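Local coordinates for protein pyoverdine synthetase F (Pseudomonas aeruginosa PAO1, PDB 6CUL) that is a pyoverdine synthetase F chain with an alpha/beta fold around a mixed sheet, and binds the ligand FGD in a pocket, at residues 39-49 with 261-269. Residues are numbered along the deposited sequence; the frame is centred on the assembly and turned at random.
Sequences SLVEALNQTAL and FPALHEGLA
Phe-261 opens the contact by laying one ring face against Ser-39, whose CB stands 3.5 Å from the ring centroid, only 9° off the normal, in a CH-pi contact. Serine suits the spot because a small side chain lets the helix come close to a broad aromatic face. Its OG, anti to the backbone N (chi1 -151°), swings over the rim of the ring, 3.2 Å from Phe-261 CD2.

One turn on, Leu-264 offers CD2 to CD1 of Leu-40, the two side chains crossing at about a right angle. His-265 is the knob of the interface, set in a hole formed by Ser-39, Leu-40, Ala-43 and Leu-49. The methyl of Ala-43 covers one face of the imidazole in a second CH-pi contact, 3.8 Å from CB to the ring centroid, while the carbonyl O of Phe-261 lies over the opposite face. With Ser-39 OG in plane at its edge, the flat ring slots between the helices, and alanine leaves room for it. Leu-49 CD2 closes the hole from the other end, 3.9 Å from His-265 CB.

Leu-268 then bridges two leucines: its CD1 meets Leu-40 CD1 at 3.6 Å, and its CB meets Leu-49 CD1 at 3.5 Å. Leu-49 CD1 also lies 3.7 Å from Ala-269 N, the small alanine leaving the backbone accessible. No hydrogen bond joins the segments, so shape and apolar contact hold them together.

The axes of helices 39-46 and 261-269 cross at -45°, 10.5 Å apart. Leu-40 and Leu-268 continue inward to Tyr-8 and Leu-6 of strand 6-9, and Leu-264 and Leu-268 rest on Phe-221 of strand 216-223, packing the pair of helices against the central mixed sheet.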
ATOM      1  N   SER A  39       1.701  11.312   0.122  1.00 24.45           N
ATOM      2  CA  SER A  39       2.692  11.618  -0.807  1.00 27.14           C
ATOM      3  C   SER A  39       2.112  11.817  -2.202  1.00 30.40           C
ATOM      4  O   SER A  39       2.558  12.668  -2.848  1.00 26.61           O
ATOM      5  CB  SER A  39       3.824  10.606  -0.806  1.00 36.42           C
ATOM      6  OG  SER A  39       4.951  11.252  -1.183  1.00 27.04           O
ATOM      7  N   LEU A  40       1.189  10.984  -2.625  1.00 24.08           N
ATOM      8  CA  LEU A  40       0.488  11.070  -3.894  1.00 25.54           C
ATOM      9  C   LEU A  40      -0.362  12.309  -4.016  1.00 24.01           C
ATOM     10  O   LEU A  40      -0.445  12.859  -5.029  1.00 23.59           O
ATOM     11  CB  LEU A  40      -0.315   9.821  -4.151  1.00 17.24           C
ATOM     12  CG  LEU A  40      -0.947   9.551  -5.460  1.00 14.61           C
ATOM     13  CD1 LEU A  40       0.100   9.523  -6.505  1.00 25.77           C
ATOM     14  CD2 LEU A  40      -1.666   8.244  -5.445  1.00 28.18           C
ATOM     15  N   VAL A  41      -0.996  12.689  -2.951  1.00 27.37           N
ATOM     16  CA  VAL A  41      -1.742  13.931  -2.922  1.00 29.85           C
ATOM     17  C   VAL A  41      -0.790  15.109  -3.139  1.00 30.37           C
ATOM     18  O   VAL A  41      -1.042  15.908  -3.944  1.00 23.14           O
ATOM     19  CB  VAL A  41      -2.575  14.059  -1.650  1.00 18.72           C
ATOM     20  CG1 VAL A  41      -3.079  15.457  -1.461  1.00 25.38           C
ATOM     21  CG2 VAL A  41      -3.705  13.084  -1.687  1.00 30.30           C
ATOM     22  N   GLU A  42       0.322  15.144  -2.462  1.00 25.37           N
ATOM     23  CA  GLU A  42       1.302  16.149  -2.699  1.00 23.49           C
ATOM     24  C   GLU A  42       1.852  16.126  -4.134  1.00 28.14           C
ATOM     25  O   GLU A  42       2.098  17.141  -4.668  1.00 23.92           O
ATOM     26  CB  GLU A  42       2.426  15.977  -1.743  1.00 24.48           C
ATOM     27  CG  GLU A  42       1.999  16.143  -0.331  1.00 34.90           C
ATOM     28  CD  GLU A  42       3.043  15.791   0.662  1.00 28.16           C
ATOM     29  OE1 GLU A  42       2.864  16.168   1.773  1.00 28.39           O
ATOM     30  OE2 GLU A  42       4.001  15.182   0.311  1.00 18.44           O
ATOM     31  N   ALA A  43       2.049  14.945  -4.690  1.00 22.83           N
ATOM     32  CA  ALA A  43       2.485  14.797  -6.029  1.00 25.03           C
ATOM     33  C   ALA A  43       1.481  15.317  -7.000  1.00 22.71           C
ATOM     34  O   ALA A  43       1.829  16.056  -7.848  1.00 26.00           O
ATOM     35  CB  ALA A  43       2.755  13.351  -6.341  1.00 26.24           C
ATOM     36  N   LEU A  44       0.235  14.944  -6.867  1.00 24.38           N
ATOM     37  CA  LEU A  44      -0.777  15.473  -7.717  1.00 27.92           C
ATOM     38  C   LEU A  44      -0.890  16.991  -7.530  1.00 29.78           C
ATOM     39  O   LEU A  44      -1.215  17.651  -8.447  1.00 31.37           O
ATOM     40  CB  LEU A  44      -2.119  14.792  -7.529  1.00 28.64           C
ATOM     41  CG  LEU A  44      -2.332  13.332  -7.837  1.00 37.29           C
ATOM     42  CD1 LEU A  44      -3.702  12.856  -7.525  1.00 32.81           C
ATOM     43  CD2 LEU A  44      -1.891  12.852  -9.199  1.00 36.22           C
ATOM     44  N   ASN A  45      -0.769  17.507  -6.336  1.00 30.36           N
ATOM     45  CA  ASN A  45      -0.845  18.925  -6.185  1.00 31.60           C
ATOM     46  C   ASN A  45       0.329  19.735  -6.712  1.00 30.78           C
ATOM     47  O   ASN A  45       0.189  20.522  -7.552  1.00 33.08           O
ATOM     48  CB  ASN A  45      -0.981  19.291  -4.712  1.00 36.10           C
ATOM     49  CG  ASN A  45      -2.309  18.938  -4.118  1.00 35.56           C
ATOM     50  OD1 ASN A  45      -3.318  19.017  -4.734  1.00 45.79           O
ATOM     51  ND2 ASN A  45      -2.289  18.589  -2.883  1.00 33.44           N
ATOM     52  N   GLN A  46       1.506  19.439  -6.273  1.00 25.87           N
ATOM     53  CA  GLN A  46       2.648  20.205  -6.636  1.00 33.27           C
ATOM     54  C   GLN A  46       3.446  19.859  -7.938  1.00 35.98           C
ATOM     55  O   GLN A  46       4.435  20.452  -8.165  1.00 32.84           O
ATOM     56  CB  GLN A  46       3.623  20.194  -5.453  1.00 39.60           C
ATOM     57  CG  GLN A  46       4.376  18.869  -5.295  1.00 46.13           C
ATOM     58  CD  GLN A  46       5.181  18.710  -4.034  1.00 52.30           C
ATOM     59  OE1 GLN A  46       5.222  19.605  -3.227  1.00 48.66           O
ATOM     60  NE2 GLN A  46       5.847  17.572  -3.876  1.00 33.52           N
ATOM     61  N   THR A  47       3.028  18.922  -8.748  1.00 33.22           N
ATOM     62  CA  THR A  47       3.792  18.535  -9.893  1.00 28.81           C
ATOM     63  C   THR A  47       2.966  18.263 -11.105  1.00 34.80           C
ATOM     64  O   THR A  47       1.829  18.175 -11.046  1.00 33.83           O
ATOM     65  CB  THR A  47       4.616  17.295  -9.591  1.00 20.06           C
ATOM     66  OG1 THR A  47       3.775  16.173  -9.445  1.00 27.93           O
ATOM     67  CG2 THR A  47       5.402  17.444  -8.379  1.00 29.97           C
ATOM     68  N   ALA A  48       3.607  18.109 -12.231  1.00 34.21           N
ATOM     69  CA  ALA A  48       2.960  17.714 -13.457  1.00 29.37           C
ATOM     70  C   ALA A  48       2.183  16.363 -13.400  1.00 30.38           C
ATOM     71  O   ALA A  48       1.345  16.174 -14.211  1.00 30.02           O
ATOM     72  CB  ALA A  48       3.956  17.719 -14.593  1.00 26.43           C
ATOM     73  N   LEU A  49       2.466  15.463 -12.458  1.00 30.33           N
ATOM     74  CA  LEU A  49       1.764  14.236 -12.290  1.00 29.20           C
ATOM     75  C   LEU A  49       0.309  14.550 -12.135  1.00 30.15           C
ATOM     76  O   LEU A  49      -0.539  13.782 -12.542  1.00 29.74           O
ATOM     77  CB  LEU A  49       2.317  13.449 -11.074  1.00 34.16           C
ATOM     78  CG  LEU A  49       1.745  12.046 -10.723  1.00 41.23           C
ATOM     79  CD1 LEU A  49       2.095  10.978 -11.786  1.00 55.19           C
ATOM     80  CD2 LEU A  49       2.167  11.527  -9.367  1.00 33.94           C
ATOM     81  N   PHE A 261       7.946   6.472  -2.616  1.00 31.03           N
ATOM     82  CA  PHE A 261       7.223   7.542  -3.146  1.00 28.55           C
ATOM     83  C   PHE A 261       7.697   7.781  -4.602  1.00 23.94           C
ATOM     84  O   PHE A 261       6.916   7.947  -5.465  1.00 22.21           O
ATOM     85  CB  PHE A 261       7.251   8.760  -2.203  1.00 37.77           C
ATOM     86  CG  PHE A 261       6.637   8.503  -0.870  1.00 38.35           C
ATOM     87  CD1 PHE A 261       5.724   7.515  -0.711  1.00 35.03           C
ATOM     88  CD2 PHE A 261       6.993   9.216   0.204  1.00 37.44           C
ATOM     89  CE1 PHE A 261       5.173   7.265   0.475  1.00 40.83           C
ATOM     90  CE2 PHE A 261       6.453   8.965   1.410  1.00 39.91           C
ATOM     91  CZ  PHE A 261       5.524   7.996   1.545  1.00 33.86           C
ATOM     92  N   PRO A 262       9.000   7.717  -4.835  1.00 30.42           N
ATOM     93  CA  PRO A 262       9.483   7.903  -6.196  1.00 31.16           C
ATOM     94  C   PRO A 262       9.010   6.852  -7.170  1.00 26.02           C
ATOM     95  O   PRO A 262       8.618   7.201  -8.242  1.00 26.65           O
ATOM     96  CB  PRO A 262      10.986   7.873  -6.041  1.00 22.66           C
ATOM     97  CG  PRO A 262      11.227   8.166  -4.630  1.00 24.00           C
ATOM     98  CD  PRO A 262      10.098   7.607  -3.881  1.00 21.23           C
ATOM     99  N   ALA A 263       9.019   5.619  -6.794  1.00 23.82           N
ATOM    100  CA  ALA A 263       8.573   4.644  -7.702  1.00 30.19           C
ATOM    101  C   ALA A 263       7.119   4.835  -8.050  1.00 30.93           C
ATOM    102  O   ALA A 263       6.786   4.697  -9.162  1.00 23.84           O
ATOM    103  CB  ALA A 263       8.842   3.248  -7.181  1.00 25.26           C
ATOM    104  N   LEU A 264       6.268   5.112  -7.099  1.00 32.63           N
ATOM    105  CA  LEU A 264       4.921   5.290  -7.430  1.00 27.75           C
ATOM    106  C   LEU A 264       4.717   6.473  -8.357  1.00 25.92           C
ATOM    107  O   LEU A 264       3.969   6.359  -9.236  1.00 17.15           O
ATOM    108  CB  LEU A 264       4.072   5.401  -6.187  1.00 44.50           C
ATOM    109  CG  LEU A 264       2.691   5.990  -6.277  1.00 18.24           C
ATOM    110  CD1 LEU A 264       1.719   5.121  -6.998  1.00 15.13           C
ATOM    111  CD2 LEU A 264       2.263   6.415  -4.916  1.00 16.10           C
ATOM    112  N   HIS A 265       5.326   7.604  -8.108  1.00 26.34           N
ATOM    113  CA  HIS A 265       5.184   8.720  -9.014  1.00 26.54           C
ATOM    114  C   HIS A 265       5.831   8.537 -10.398  1.00 28.09           C
ATOM    115  O   HIS A 265       5.210   8.725 -11.367  1.00 29.89           O
ATOM    116  CB  HIS A 265       5.666   9.988  -8.377  1.00 30.24           C
ATOM    117  CG  HIS A 265       5.227  10.165  -6.950  1.00 34.80           C
ATOM    118  ND1 HIS A 265       5.828  11.049  -6.097  1.00 30.97           N
ATOM    119  CD2 HIS A 265       4.328   9.491  -6.212  1.00 30.87           C
ATOM    120  CE1 HIS A 265       5.294  10.936  -4.912  1.00 33.98           C
ATOM    121  NE2 HIS A 265       4.387   9.995  -4.954  1.00 35.03           N
ATOM    122  N   GLU A 266       7.056   8.098 -10.465  1.00 29.00           N
ATOM    123  CA  GLU A 266       7.660   7.846 -11.734  1.00 34.96           C
ATOM    124  C   GLU A 266       6.906   6.783 -12.486  1.00 34.12           C
ATOM    125  O   GLU A 266       6.741   6.946 -13.622  1.00 27.32           O
ATOM    126  CB  GLU A 266       9.098   7.427 -11.627  1.00 40.38           C
ATOM    127  CG  GLU A 266      10.082   8.551 -11.463  1.00 35.22           C
ATOM    128  CD  GLU A 266      11.504   8.100 -11.563  1.00 43.62           C
ATOM    129  OE1 GLU A 266      11.910   7.139 -10.923  1.00 39.59           O
ATOM    130  OE2 GLU A 266      12.211   8.725 -12.313  1.00 41.51           O
ATOM    131  N   GLY A 267       6.442   5.751 -11.809  1.00 30.78           N
ATOM    132  CA  GLY A 267       5.661   4.748 -12.439  1.00 34.90           C
ATOM    133  C   GLY A 267       4.359   5.304 -13.012  1.00 34.62           C
ATOM    134  O   GLY A 267       4.025   4.950 -14.071  1.00 31.56           O
ATOM    135  N   LEU A 268       3.631   6.134 -12.292  1.00 31.41           N
ATOM    136  CA  LEU A 268       2.438   6.738 -12.829  1.00 30.83           C
ATOM    137  C   LEU A 268       2.781   7.647 -14.049  1.00 25.98           C
ATOM    138  O   LEU A 268       2.212   7.509 -15.063  1.00 22.03           O
ATOM    139  CB  LEU A 268       1.637   7.489 -11.749  1.00 33.01           C
ATOM    140  CG  LEU A 268       0.874   6.746 -10.635  1.00 33.14           C
ATOM    141  CD1 LEU A 268       0.315   7.654  -9.562  1.00 27.89           C
ATOM    142  CD2 LEU A 268      -0.214   5.809 -11.078  1.00 35.89           C
ATOM    143  N   ALA A 269       3.822   8.451 -13.924  1.00 36.79           N
ATOM    144  CA  ALA A 269       4.253   9.370 -14.975  1.00 34.65           C
ATOM    145  C   ALA A 269       4.548   8.644 -16.252  1.00 29.53           C
ATOM    146  O   ALA A 269       4.123   9.050 -17.277  1.00 24.61           O
ATOM    147  CB  ALA A 269       5.468  10.137 -14.533  1.00 33.04           C
TER